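Local coordinates for protein galactose mutarotase related enzyme (Lactobacillus acidophilus, PDB 3DCD) that probably binds a carbohydrate and may act as a sugar isomerase of the aldose 1-epimerase kind, though its own function has not been established, at residues E124-V129 against F138-H143; T168-P173 against I206-G211; R232-V237 against P254-A259. All blocks are in the same frame, centred on the assembly; numbering follows the deposited sequence.

Overall arrangement
From the N terminus, the three contacts close one after another; none nests in or crosses another. Contact 1 brings the chain back after eight intervening residues, laying strand 136-147 of one sheet over strand 121-130 of the nine-stranded sheet. Contact 2 closes a longer loop of 32 residues and ties strand 169-175, from a small three-stranded sheet, to strand 205-208. Contact 3, across 16 residues, joins the two strands of the hairpin 236-240 and 249-256. That hairpin lies between the others: Trp256 N is probably hydrogen-bonded to Val140 O, and Tyr207 N to Val237 O. The centres of contacts 1 and 2 are about 20 Å apart, each about 10 Å from contact 3.

Contact 1: E124-V129 against F138-H143; sequences ENFSVV and FGVGGH
The Phe126 ring carries Val140 CG2 on one face in a CH-pi contact, 3.7 Å above its plane and shifted toward the rim, while Gly142 N lies at its edge and Gly141 O approaches obliquely. Val128 CG1 lies over one face of the Phe138 ring, offset toward the rim, in a second CH-pi contact, and Val140 CG1 is in plane at the edge of that ring. This is the face-to-face packing of a beta-supersandwich: segment 124-129, on strand 121-130 of the nine-stranded sheet, runs nearly antiparallel (168°) to the facing 140-142, the segment axes 8.8 Å apart, and side chains, not backbone bonds, fill the space between. Val140 serves both rings because of its rotamer (chi1 65°). Val140 CG2, anti to the backbone N, is sent over Phe126, 3.8 Å from Phe126 CG; Val140 CG1 is left beside Phe138. Val128 meets Phe138 from the opposite direction, with both methyls, and Val128 CG2 comes to 3.7 Å from Phe138 CE2. A beta-branched valine suits these places because it can offer two methyls to its partners. Phe283 adds an edge-to-face partner for Phe138, and Trp256 packs against both Phe126 and Val140. Phe126 CZ is 3.6 Å from Gly141 O. Glycine suits position Gly142, where a CB would point toward the facing strand, close to the Glu124 carboxylate and Phe126 CZ. The extended Glu124 chain carries that carboxylate toward the Gly142-His143 backbone, where one water stands 2.7 Å from Glu124 OE2 and accepts from His143 N at 2.9 Å.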
ATOM      1  N   GLU A 124      -0.523   7.251  -7.034  1.00 15.49           N
ATOM      2  CA  GLU A 124      -1.657   6.921  -6.167  1.00 15.42           C
ATOM      3  C   GLU A 124      -1.613   7.934  -5.032  1.00 15.34           C
ATOM      4  O   GLU A 124      -0.745   7.868  -4.168  1.00 14.85           O
ATOM      5  CB  GLU A 124      -1.530   5.498  -5.628  1.00 15.17           C
ATOM      6  CG  GLU A 124      -2.602   5.126  -4.568  1.00 15.60           C
ATOM      7  CD  GLU A 124      -2.617   3.627  -4.253  1.00 15.50           C
ATOM      8  OE1 GLU A 124      -2.151   2.813  -5.090  1.00 15.56           O
ATOM      9  OE2 GLU A 124      -3.100   3.258  -3.165  1.00 16.00           O
ATOM     10  N   ASN A 125      -2.529   8.901  -5.066  1.00 15.68           N
ATOM     11  CA  ASN A 125      -2.437  10.056  -4.174  1.00 15.36           C
ATOM     12  C   ASN A 125      -3.589  10.028  -3.197  1.00 15.41           C
ATOM     13  O   ASN A 125      -4.740   9.838  -3.600  1.00 15.62           O
ATOM     14  CB  ASN A 125      -2.496  11.373  -4.964  1.00 15.95           C
ATOM     15  CG  ASN A 125      -1.425  11.469  -6.049  1.00 16.57           C
ATOM     16  OD1 ASN A 125      -1.719  11.785  -7.212  1.00 19.78           O
ATOM     17  ND2 ASN A 125      -0.194  11.211  -5.676  1.00 15.53           N
ATOM     18  N   PHE A 126      -3.277  10.272  -1.930  1.00 14.74           N
ATOM     19  CA  PHE A 126      -4.291  10.311  -0.877  1.00 15.46           C
ATOM     20  C   PHE A 126      -4.558  11.747  -0.422  1.00 15.54           C
ATOM     21  O   PHE A 126      -3.629  12.534  -0.234  1.00 15.90           O
ATOM     22  CB  PHE A 126      -3.818   9.505   0.331  1.00 14.65           C
ATOM     23  CG  PHE A 126      -3.492   8.066   0.016  1.00 14.74           C
ATOM     24  CD1 PHE A 126      -4.418   7.257  -0.677  1.00 15.39           C
ATOM     25  CD2 PHE A 126      -2.273   7.526   0.398  1.00 13.41           C
ATOM     26  CE1 PHE A 126      -4.108   5.910  -0.973  1.00 15.82           C
ATOM     27  CE2 PHE A 126      -1.957   6.178   0.120  1.00 14.73           C
ATOM     28  CZ  PHE A 126      -2.883   5.376  -0.554  1.00 14.46           C
ATOM     29  N   SER A 127      -5.830  12.062  -0.225  1.00 15.87           N
ATOM     30  CA  SER A 127      -6.235  13.302   0.373  1.00 16.18           C
ATOM     31  C   SER A 127      -7.290  12.986   1.413  1.00 16.12           C
ATOM     32  O   SER A 127      -8.295  12.348   1.104  1.00 15.22           O
ATOM     33  CB  SER A 127      -6.800  14.236  -0.686  1.00 16.73           C
ATOM     34  OG  SER A 127      -7.515  15.298  -0.087  1.00 18.37           O
ATOM     35  N   VAL A 128      -7.051  13.428   2.646  1.00 16.49           N
ATOM     36  CA  VAL A 128      -8.033  13.272   3.733  1.00 16.33           C
ATOM     37  C   VAL A 128      -8.414  14.667   4.257  1.00 16.54           C
ATOM     38  O   VAL A 128      -7.540  15.440   4.625  1.00 16.54           O
ATOM     39  CB  VAL A 128      -7.442  12.411   4.882  1.00 16.81           C
ATOM     40  CG1 VAL A 128      -8.440  12.213   6.005  1.00 16.95           C
ATOM     41  CG2 VAL A 128      -6.990  11.035   4.350  1.00 16.96           C
ATOM     42  N   VAL A 129      -9.706  14.974   4.280  1.00 16.32           N
ATOM     43  CA  VAL A 129     -10.202  16.210   4.881  1.00 16.77           C
ATOM     44  C   VAL A 129     -11.010  15.870   6.122  1.00 16.70           C
ATOM     45  O   VAL A 129     -11.967  15.099   6.044  1.00 16.75           O
ATOM     46  CB  VAL A 129     -11.071  17.023   3.884  1.00 17.06           C
ATOM     47  CG1 VAL A 129     -11.602  18.312   4.535  1.00 16.68           C
ATOM     48  CG2 VAL A 129     -10.249  17.344   2.617  1.00 17.27           C
ATOM     49  N   PHE A 138      -6.016   9.139  12.174  1.00 16.88           N
ATOM     50  CA  PHE A 138      -6.055   8.123  11.114  1.00 17.17           C
ATOM     51  C   PHE A 138      -4.680   7.685  10.610  1.00 17.52           C
ATOM     52  O   PHE A 138      -3.672   8.434  10.697  1.00 17.60           O
ATOM     53  CB  PHE A 138      -6.866   8.614   9.902  1.00 17.71           C
ATOM     54  CG  PHE A 138      -6.159   9.664   9.109  1.00 17.52           C
ATOM     55  CD1 PHE A 138      -6.184  10.998   9.527  1.00 17.28           C
ATOM     56  CD2 PHE A 138      -5.434   9.327   7.969  1.00 18.52           C
ATOM     57  CE1 PHE A 138      -5.495  11.971   8.810  1.00 17.17           C
ATOM     58  CE2 PHE A 138      -4.748  10.287   7.259  1.00 18.39           C
ATOM     59  CZ  PHE A 138      -4.775  11.610   7.674  1.00 17.56           C
ATOM     60  N   GLY A 139      -4.652   6.465  10.064  1.00 16.93           N
ATOM     61  CA  GLY A 139      -3.529   5.969   9.287  1.00 16.04           C
ATOM     62  C   GLY A 139      -4.023   5.746   7.860  1.00 15.86           C
ATOM     63  O   GLY A 139      -5.205   5.504   7.642  1.00 15.86           O
ATOM     64  N   VAL A 140      -3.126   5.877   6.893  1.00 15.16           N
ATOM     65  CA  VAL A 140      -3.436   5.612   5.477  1.00 16.06           C
ATOM     66  C   VAL A 140      -2.204   4.970   4.818  1.00 15.85           C
ATOM     67  O   VAL A 140      -1.075   5.245   5.217  1.00 15.71           O
ATOM     68  CB  VAL A 140      -3.942   6.888   4.722  1.00 15.57           C
ATOM     69  CG1 VAL A 140      -2.854   7.974   4.623  1.00 17.08           C
ATOM     70  CG2 VAL A 140      -4.500   6.516   3.344  1.00 16.55           C
ATOM     71  N   GLY A 141      -2.425   4.089   3.842  1.00 15.53           N
ATOM     72  CA  GLY A 141      -1.337   3.368   3.205  1.00 15.77           C
ATOM     73  C   GLY A 141      -1.786   2.718   1.904  1.00 15.98           C
ATOM     74  O   GLY A 141      -2.978   2.518   1.674  1.00 16.35           O
ATOM     75  N   GLY A 142      -0.822   2.436   1.039  1.00 16.26           N
ATOM     76  CA  GLY A 142      -1.052   1.642  -0.173  1.00 16.31           C
ATOM     77  C   GLY A 142      -0.576   0.209   0.043  1.00 16.44           C
ATOM     78  O   GLY A 142       0.153  -0.079   1.007  1.00 16.58           O
ATOM     79  N   HIS A 143      -0.989  -0.693  -0.844  1.00 15.91           N
ATOM     80  CA  HIS A 143      -0.729  -2.136  -0.669  1.00 15.63           C
ATOM     81  C   HIS A 143      -0.716  -2.837  -2.052  1.00 15.46           C
ATOM     82  O   HIS A 143      -1.267  -3.927  -2.192  1.00 15.59           O
ATOM     83  CB  HIS A 143      -1.844  -2.688   0.252  1.00 15.46           C
ATOM     84  CG  HIS A 143      -1.556  -4.011   0.912  1.00 16.74           C
ATOM     85  ND1 HIS A 143      -1.202  -5.141   0.209  1.00 17.50           N
ATOM     86  CD2 HIS A 143      -1.687  -4.402   2.205  1.00 18.23           C
ATOM     87  CE1 HIS A 143      -1.061  -6.156   1.048  1.00 19.84           C
ATOM     88  NE2 HIS A 143      -1.374  -5.740   2.264  1.00 18.80           N
TER
HETATM   89  O   HOH W   1      -2.934   0.615  -2.623  1.00 15.05           O

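Contact 2: T168-P173 against I206-G211; sequences TRVRIP and IYELRG
A single beta bridge, Arg171 with Tyr207, fastens strand 169-175 of the small three-stranded sheet to strand 205-208, which pairs on its other side with strand 236-240. The short strand segments run at 140° to each other, so they diverge quickly and just two direct backbone hydrogen bonds form between them. Glu208 N gives a nearly straight bond (175°) to Val170 O at 2.9 Å, and Ile172 N reaches Ile206 O at 2.8 Å from a position tilted from the carbonyl plane. Each acceptor also receives a CA-H, Tyr207 CA on Val170 O and Arg171 CA on Ile206 O. Where the strands part, water takes over: one accepts from Val170 N and donates to Glu208 O. With CG anti to the carbonyl carbon (chi1 -71°) and the chain extended beyond, Glu208 is laid alongside Val170, with Glu208 OE1 3.4 Å from Val170 CB; it also crosses Ile172 at about a right angle, bringing Glu208 OE2 to 3.5 Å from Ile172 CD1. Replacing Glu208 by alanine would probably leave Arg184, its salt-bridge partner, without this anionic mate and open a gap beside Val170 and Ile172. Deeper in, Leu209 CD2 packs 3.7 Å from Arg169 NE. Long side chains thus suit this join: their aliphatic stems supply packing, while the Glu208 carboxylate goes to Arg184 and Arg169 NH2 to Pro165 O. The NE atoms of Arg169 and Arg171 are bound by waters shared with the 206-211 backbone, leaving two backbone hydrogen bonds and the bridging waters to bind the strands together.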
ATOM      1  N   THR A 168      21.493   1.313   5.458  1.00 18.25           N
ATOM      2  CA  THR A 168      20.898   0.384   6.405  1.00 19.70           C
ATOM      3  C   THR A 168      19.763   1.097   7.145  1.00 18.95           C
ATOM      4  O   THR A 168      19.901   2.267   7.542  1.00 19.52           O
ATOM      5  CB  THR A 168      21.979  -0.152   7.362  1.00 19.68           C
ATOM      6  OG1 THR A 168      22.881  -0.978   6.607  1.00 22.67           O
ATOM      7  CG2 THR A 168      21.364  -1.046   8.395  1.00 25.13           C
ATOM      8  N   ARG A 169      18.637   0.407   7.300  1.00 18.83           N
ATOM      9  CA  ARG A 169      17.442   0.972   7.894  1.00 17.87           C
ATOM     10  C   ARG A 169      16.922   0.076   9.009  1.00 18.24           C
ATOM     11  O   ARG A 169      17.162  -1.138   9.013  1.00 17.78           O
ATOM     12  CB  ARG A 169      16.338   1.134   6.831  1.00 18.65           C
ATOM     13  CG  ARG A 169      16.565   2.254   5.810  1.00 17.73           C
ATOM     14  CD  ARG A 169      15.564   2.090   4.651  1.00 17.96           C
ATOM     15  NE  ARG A 169      15.660   3.135   3.620  1.00 17.64           N
ATOM     16  CZ  ARG A 169      16.455   3.092   2.554  1.00 17.93           C
ATOM     17  NH1 ARG A 169      17.299   2.080   2.359  1.00 16.39           N
ATOM     18  NH2 ARG A 169      16.417   4.087   1.670  1.00 18.05           N
ATOM     19  N   VAL A 170      16.173   0.661   9.938  1.00 17.51           N
ATOM     20  CA  VAL A 170      15.646  -0.110  11.064  1.00 17.50           C
ATOM     21  C   VAL A 170      14.464  -0.938  10.576  1.00 17.54           C
ATOM     22  O   VAL A 170      13.548  -0.395   9.947  1.00 17.85           O
ATOM     23  CB  VAL A 170      15.196   0.806  12.217  1.00 17.63           C
ATOM     24  CG1 VAL A 170      14.601  -0.015  13.360  1.00 18.04           C
ATOM     25  CG2 VAL A 170      16.380   1.643  12.726  1.00 18.20           C
ATOM     26  N   ARG A 171      14.509  -2.248  10.823  1.00 17.08           N
ATOM     27  CA  ARG A 171      13.350  -3.116  10.572  1.00 17.70           C
ATOM     28  C   ARG A 171      12.555  -3.261  11.858  1.00 17.43           C
ATOM     29  O   ARG A 171      13.140  -3.461  12.934  1.00 17.72           O
ATOM     30  CB  ARG A 171      13.794  -4.519  10.132  1.00 18.43           C
ATOM     31  CG  ARG A 171      12.617  -5.465   9.814  1.00 19.96           C
ATOM     32  CD  ARG A 171      13.074  -6.909   9.733  1.00 24.01           C
ATOM     33  NE  ARG A 171      11.947  -7.839   9.896  1.00 26.95           N
ATOM     34  CZ  ARG A 171      12.051  -9.150   9.719  1.00 27.95           C
ATOM     35  NH1 ARG A 171      13.224  -9.679   9.384  1.00 29.57           N
ATOM     36  NH2 ARG A 171      10.995  -9.928   9.866  1.00 28.82           N
ATOM     37  N   ILE A 172      11.230  -3.193  11.748  1.00 17.51           N
ATOM     38  CA  ILE A 172      10.354  -3.463  12.880  1.00 17.12           C
ATOM     39  C   ILE A 172       9.713  -4.824  12.682  1.00 17.83           C
ATOM     40  O   ILE A 172       8.830  -4.960  11.823  1.00 17.09           O
ATOM     41  CB  ILE A 172       9.237  -2.408  13.027  1.00 17.25           C
ATOM     42  CG1 ILE A 172       9.818  -0.978  12.950  1.00 16.43           C
ATOM     43  CG2 ILE A 172       8.428  -2.651  14.352  1.00 16.96           C
ATOM     44  CD1 ILE A 172       8.759   0.135  12.868  1.00 17.88           C
ATOM     45  N   PRO A 173      10.129  -5.833  13.469  1.00 18.05           N
ATOM     46  CA  PRO A 173       9.558  -7.148  13.199  1.00 18.92           C
ATOM     47  C   PRO A 173       8.121  -7.255  13.698  1.00 19.30           C
ATOM     48  O   PRO A 173       7.739  -6.567  14.658  1.00 18.07           O
ATOM     49  CB  PRO A 173      10.473  -8.121  13.973  1.00 18.64           C
ATOM     50  CG  PRO A 173      11.469  -7.306  14.679  1.00 19.71           C
ATOM     51  CD  PRO A 173      11.072  -5.858  14.598  1.00 18.57           C
ATOM     52  N   ILE A 206       9.100  -4.736   7.686  1.00 17.30           N
ATOM     53  CA  ILE A 206       8.698  -3.348   7.876  1.00 16.09           C
ATOM     54  C   ILE A 206       9.922  -2.506   8.112  1.00 16.83           C
ATOM     55  O   ILE A 206      10.656  -2.768   9.070  1.00 16.80           O
ATOM     56  CB  ILE A 206       7.712  -3.176   9.087  1.00 16.80           C
ATOM     57  CG1 ILE A 206       6.453  -4.029   8.881  1.00 15.95           C
ATOM     58  CG2 ILE A 206       7.360  -1.687   9.286  1.00 15.40           C
ATOM     59  CD1 ILE A 206       5.511  -4.090  10.101  1.00 15.80           C
ATOM     60  N   TYR A 207      10.129  -1.504   7.247  1.00 16.95           N
ATOM     61  CA  TYR A 207      11.305  -0.637   7.341  1.00 17.59           C
ATOM     62  C   TYR A 207      10.929   0.799   7.665  1.00 18.00           C
ATOM     63  O   TYR A 207       9.990   1.356   7.097  1.00 17.73           O
ATOM     64  CB  TYR A 207      12.163  -0.716   6.066  1.00 17.61           C
ATOM     65  CG  TYR A 207      12.616  -2.131   5.750  1.00 18.96           C
ATOM     66  CD1 TYR A 207      13.623  -2.745   6.491  1.00 20.13           C
ATOM     67  CD2 TYR A 207      11.997  -2.868   4.728  1.00 21.14           C
ATOM     68  CE1 TYR A 207      14.021  -4.048   6.208  1.00 20.43           C
ATOM     69  CE2 TYR A 207      12.383  -4.171   4.443  1.00 19.98           C
ATOM     70  CZ  TYR A 207      13.408  -4.743   5.170  1.00 19.80           C
ATOM     71  OH  TYR A 207      13.788  -6.031   4.883  1.00 18.06           O
ATOM     72  N   GLU A 208      11.652   1.367   8.628  1.00 17.78           N
ATOM     73  CA  GLU A 208      11.522   2.760   8.990  1.00 17.90           C
ATOM     74  C   GLU A 208      12.215   3.572   7.908  1.00 17.44           C
ATOM     75  O   GLU A 208      13.389   3.339   7.621  1.00 17.66           O
ATOM     76  CB  GLU A 208      12.176   3.001  10.357  1.00 18.18           C
ATOM     77  CG  GLU A 208      11.368   2.373  11.522  1.00 18.08           C
ATOM     78  CD  GLU A 208      11.948   2.671  12.896  1.00 19.92           C
ATOM     79  OE1 GLU A 208      13.048   3.280  12.983  1.00 21.19           O
ATOM     80  OE2 GLU A 208      11.299   2.285  13.892  1.00 20.31           O
ATOM     81  N   LEU A 209      11.473   4.507   7.312  1.00 17.27           N
ATOM     82  CA  LEU A 209      11.988   5.374   6.257  1.00 17.35           C
ATOM     83  C   LEU A 209      12.243   6.785   6.776  1.00 18.57           C
ATOM     84  O   LEU A 209      11.598   7.226   7.733  1.00 18.86           O
ATOM     85  CB  LEU A 209      11.001   5.433   5.092  1.00 16.65           C
ATOM     86  CG  LEU A 209      10.725   4.095   4.400  1.00 14.99           C
ATOM     87  CD1 LEU A 209       9.727   4.255   3.271  1.00 16.46           C
ATOM     88  CD2 LEU A 209      12.021   3.515   3.854  1.00 17.26           C
ATOM     89  N   ARG A 210      13.195   7.463   6.142  1.00 18.59           N
ATOM     90  CA  ARG A 210      13.558   8.820   6.493  1.00 19.85           C
ATOM     91  C   ARG A 210      13.658   9.626   5.199  1.00 20.58           C
ATOM     92  O   ARG A 210      14.070   9.077   4.161  1.00 19.79           O
ATOM     93  CB  ARG A 210      14.914   8.803   7.213  1.00 20.34           C
ATOM     94  CG  ARG A 210      14.922   8.019   8.536  1.00 19.70           C
ATOM     95  CD  ARG A 210      16.332   7.970   9.148  1.00 21.65           C
ATOM     96  NE  ARG A 210      16.856   9.323   9.368  1.00 22.38           N
ATOM     97  CZ  ARG A 210      16.499  10.125  10.363  1.00 24.49           C
ATOM     98  NH1 ARG A 210      15.634   9.712  11.286  1.00 24.89           N
ATOM     99  NH2 ARG A 210      17.031  11.338  10.440  1.00 24.55           N
ATOM    100  N   GLY A 211      13.307  10.916   5.262  1.00 21.73           N
ATOM    101  CA  GLY A 211      13.387  11.819   4.109  1.00 24.10           C
ATOM    102  C   GLY A 211      12.320  11.526   3.063  1.00 25.49           C
ATOM    103  O   GLY A 211      11.384  10.760   3.318  1.00 25.83           O
TER
HETATM  104  O   HOH W   2      14.965   5.839   4.337  1.00 19.84           O
HETATM  105  O   HOH W   3      15.608   3.511   9.421  1.00 17.33           O
HETATM  106  O   HOH W   4       9.416  -6.622   9.791  1.00 16.98           O

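Contact 3: R232-V237 against P254-A259; sequences RDAPFV and PWWGIA
Asp233 CG sits between its backbone N and carbonyl carbon (chi1 61°), which turns the carboxylate toward Trp256. Trp256 starts away from the other segment, but with chi2 -95° the indole turns back so that Ala234 and Pro235 lie over it and Asp233 reaches its edge. Trp256 NE1 then donates to Asp233 OD1 at 2.9 Å, nearly in the indole plane yet 53° out of the carboxylate plane. The small Ala234 fits over the indole, its CB 3.8 Å from the centroid of the Trp256 six-membered ring, and Pro235 CD lies off-centre over the five-membered ring. At Phe236, Pro235 CB lies over the rim of one ring face, and Ile258 CD1 stands centrally over the opposite face, 3.7 Å from Phe236 CE1. The ring also lies near the buried Gly257 O, for which the model has no polar partner. Between the strands, Trp255 N donates to Phe236 O at 3.0 Å; the return bond, Phe236 N to Trp255 O, is weak at 3.4 Å. Pro254, lacking an N-H, suits the neighbouring non-hydrogen-bonded pair with Val237. The whole is the open end of an antiparallel beta hairpin, 236-240 with 249-256, within the galactose mutarotase-like beta-supersandwich.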
ATOM      1  N   ARG A 232       7.813   8.738  -1.519  1.00 17.79           N
ATOM      2  CA  ARG A 232       7.733  10.141  -1.112  1.00 17.44           C
ATOM      3  C   ARG A 232       8.051  10.257   0.390  1.00 17.98           C
ATOM      4  O   ARG A 232       9.099   9.774   0.837  1.00 18.77           O
ATOM      5  CB  ARG A 232       6.360  10.711  -1.484  1.00 17.73           C
ATOM      6  CG  ARG A 232       6.050  10.584  -2.995  1.00 17.51           C
ATOM      7  CD  ARG A 232       4.779  11.352  -3.382  1.00 17.98           C
ATOM      8  NE  ARG A 232       4.216  10.880  -4.649  1.00 16.05           N
ATOM      9  CZ  ARG A 232       2.943  11.037  -4.994  1.00 18.52           C
ATOM     10  NH1 ARG A 232       2.098  11.656  -4.182  1.00 18.38           N
ATOM     11  NH2 ARG A 232       2.506  10.585  -6.153  1.00 17.18           N
ATOM     12  N   ASP A 233       7.158  10.856   1.171  1.00 17.55           N
ATOM     13  CA  ASP A 233       7.439  11.074   2.586  1.00 17.91           C
ATOM     14  C   ASP A 233       6.889   9.994   3.521  1.00 17.12           C
ATOM     15  O   ASP A 233       6.748  10.233   4.732  1.00 16.81           O
ATOM     16  CB  ASP A 233       6.952  12.459   3.025  1.00 18.47           C
ATOM     17  CG  ASP A 233       5.434  12.651   2.868  1.00 21.86           C
ATOM     18  OD1 ASP A 233       4.701  11.763   2.345  1.00 22.02           O
ATOM     19  OD2 ASP A 233       4.968  13.729   3.285  1.00 24.42           O
ATOM     20  N   ALA A 234       6.554   8.814   2.990  1.00 16.50           N
ATOM     21  CA  ALA A 234       6.057   7.742   3.878  1.00 16.61           C
ATOM     22  C   ALA A 234       7.094   7.472   4.967  1.00 16.25           C
ATOM     23  O   ALA A 234       8.281   7.331   4.655  1.00 16.98           O
ATOM     24  CB  ALA A 234       5.778   6.455   3.087  1.00 16.19           C
ATOM     25  N   PRO A 235       6.671   7.427   6.243  1.00 16.36           N
ATOM     26  CA  PRO A 235       7.622   7.083   7.300  1.00 15.88           C
ATOM     27  C   PRO A 235       7.943   5.587   7.383  1.00 15.87           C
ATOM     28  O   PRO A 235       8.879   5.210   8.092  1.00 16.37           O
ATOM     29  CB  PRO A 235       6.913   7.551   8.565  1.00 16.34           C
ATOM     30  CG  PRO A 235       5.459   7.433   8.244  1.00 16.95           C
ATOM     31  CD  PRO A 235       5.332   7.735   6.783  1.00 15.86           C
ATOM     32  N   PHE A 236       7.177   4.751   6.676  1.00 15.49           N
ATOM     33  CA  PHE A 236       7.379   3.297   6.708  1.00 15.58           C
ATOM     34  C   PHE A 236       7.087   2.713   5.331  1.00 14.92           C
ATOM     35  O   PHE A 236       6.275   3.253   4.567  1.00 13.99           O
ATOM     36  CB  PHE A 236       6.437   2.551   7.687  1.00 16.17           C
ATOM     37  CG  PHE A 236       6.350   3.139   9.082  1.00 17.08           C
ATOM     38  CD1 PHE A 236       7.359   2.907  10.021  1.00 16.70           C
ATOM     39  CD2 PHE A 236       5.240   3.877   9.459  1.00 16.80           C
ATOM     40  CE1 PHE A 236       7.273   3.445  11.309  1.00 19.83           C
ATOM     41  CE2 PHE A 236       5.141   4.417  10.730  1.00 18.92           C
ATOM     42  CZ  PHE A 236       6.168   4.201  11.669  1.00 17.46           C
ATOM     43  N   VAL A 237       7.700   1.571   5.053  1.00 14.69           N
ATOM     44  CA  VAL A 237       7.254   0.737   3.930  1.00 15.48           C
ATOM     45  C   VAL A 237       7.193  -0.718   4.392  1.00 16.77           C
ATOM     46  O   VAL A 237       8.093  -1.198   5.102  1.00 18.00           O
ATOM     47  CB  VAL A 237       8.162   0.920   2.666  1.00 14.74           C
ATOM     48  CG1 VAL A 237       9.603   0.456   2.929  1.00 15.16           C
ATOM     49  CG2 VAL A 237       7.587   0.155   1.437  1.00 14.49           C
ATOM     50  N   PRO A 254       3.661   1.453   0.833  1.00 15.60           N
ATOM     51  CA  PRO A 254       4.025   2.714   1.515  1.00 15.08           C
ATOM     52  C   PRO A 254       2.953   3.064   2.541  1.00 14.40           C
ATOM     53  O   PRO A 254       1.764   3.039   2.228  1.00 13.67           O
ATOM     54  CB  PRO A 254       4.058   3.745   0.361  1.00 15.08           C
ATOM     55  CG  PRO A 254       4.046   2.908  -0.929  1.00 16.31           C
ATOM     56  CD  PRO A 254       3.208   1.701  -0.540  1.00 15.73           C
ATOM     57  N   TRP A 255       3.376   3.369   3.763  1.00 15.12           N
ATOM     58  CA  TRP A 255       2.482   3.522   4.894  1.00 15.22           C
ATOM     59  C   TRP A 255       2.700   4.857   5.589  1.00 15.75           C
ATOM     60  O   TRP A 255       3.844   5.210   5.913  1.00 15.94           O
ATOM     61  CB  TRP A 255       2.763   2.449   5.957  1.00 15.42           C
ATOM     62  CG  TRP A 255       2.414   1.014   5.635  1.00 15.69           C
ATOM     63  CD1 TRP A 255       1.579   0.534   4.651  1.00 17.53           C
ATOM     64  CD2 TRP A 255       2.866  -0.122   6.373  1.00 15.62           C
ATOM     65  NE1 TRP A 255       1.509  -0.867   4.729  1.00 16.66           N
ATOM     66  CE2 TRP A 255       2.298  -1.279   5.776  1.00 16.53           C
ATOM     67  CE3 TRP A 255       3.708  -0.271   7.498  1.00 16.62           C
ATOM     68  CZ2 TRP A 255       2.555  -2.570   6.255  1.00 15.60           C
ATOM     69  CZ3 TRP A 255       3.960  -1.563   7.975  1.00 17.34           C
ATOM     70  CH2 TRP A 255       3.377  -2.693   7.356  1.00 16.77           C
ATOM     71  N   TRP A 256       1.593   5.547   5.855  1.00 15.66           N
ATOM     72  CA  TRP A 256       1.525   6.716   6.719  1.00 15.61           C
ATOM     73  C   TRP A 256       0.671   6.304   7.945  1.00 16.04           C
ATOM     74  O   TRP A 256      -0.385   6.868   8.216  1.00 15.64           O
ATOM     75  CB  TRP A 256       0.876   7.880   5.964  1.00 15.85           C
ATOM     76  CG  TRP A 256       1.751   8.409   4.860  1.00 15.43           C
ATOM     77  CD1 TRP A 256       2.610   9.472   4.933  1.00 15.39           C
ATOM     78  CD2 TRP A 256       1.877   7.876   3.526  1.00 16.45           C
ATOM     79  NE1 TRP A 256       3.267   9.641   3.728  1.00 15.23           N
ATOM     80  CE2 TRP A 256       2.837   8.669   2.849  1.00 16.23           C
ATOM     81  CE3 TRP A 256       1.278   6.796   2.842  1.00 15.23           C
ATOM     82  CZ2 TRP A 256       3.210   8.425   1.505  1.00 16.23           C
ATOM     83  CZ3 TRP A 256       1.646   6.553   1.517  1.00 15.38           C
ATOM     84  CH2 TRP A 256       2.608   7.357   0.862  1.00 14.50           C
ATOM     85  N   GLY A 257       1.134   5.264   8.638  1.00 15.78           N
ATOM     86  CA  GLY A 257       0.367   4.642   9.715  1.00 16.31           C
ATOM     87  C   GLY A 257       0.994   3.287   9.937  1.00 16.06           C
ATOM     88  O   GLY A 257       1.762   2.835   9.105  1.00 16.25           O
ATOM     89  N   ILE A 258       0.676   2.632  11.055  1.00 15.95           N
ATOM     90  CA  ILE A 258       1.275   1.331  11.325  1.00 15.81           C
ATOM     91  C   ILE A 258       0.442   0.518  12.311  1.00 15.90           C
ATOM     92  O   ILE A 258      -0.387   1.068  13.049  1.00 15.65           O
ATOM     93  CB  ILE A 258       2.756   1.505  11.792  1.00 15.77           C
ATOM     94  CG1 ILE A 258       3.556   0.193  11.709  1.00 16.53           C
ATOM     95  CG2 ILE A 258       2.859   2.191  13.150  1.00 15.78           C
ATOM     96  CD1 ILE A 258       5.093   0.432  11.774  1.00 16.54           C
ATOM     97  N   ALA A 259       0.641  -0.797  12.305  1.00 16.51           N
ATOM     98  CA  ALA A 259      -0.049  -1.684  13.235  1.00 16.22           C
ATOM     99  C   ALA A 259       0.195  -1.270  14.698  1.00 17.03           C
ATOM    100  O   ALA A 259       1.187  -0.599  15.002  1.00 16.54           O
ATOM    101  CB  ALA A 259       0.442  -3.089  13.027  1.00 16.40           C
TER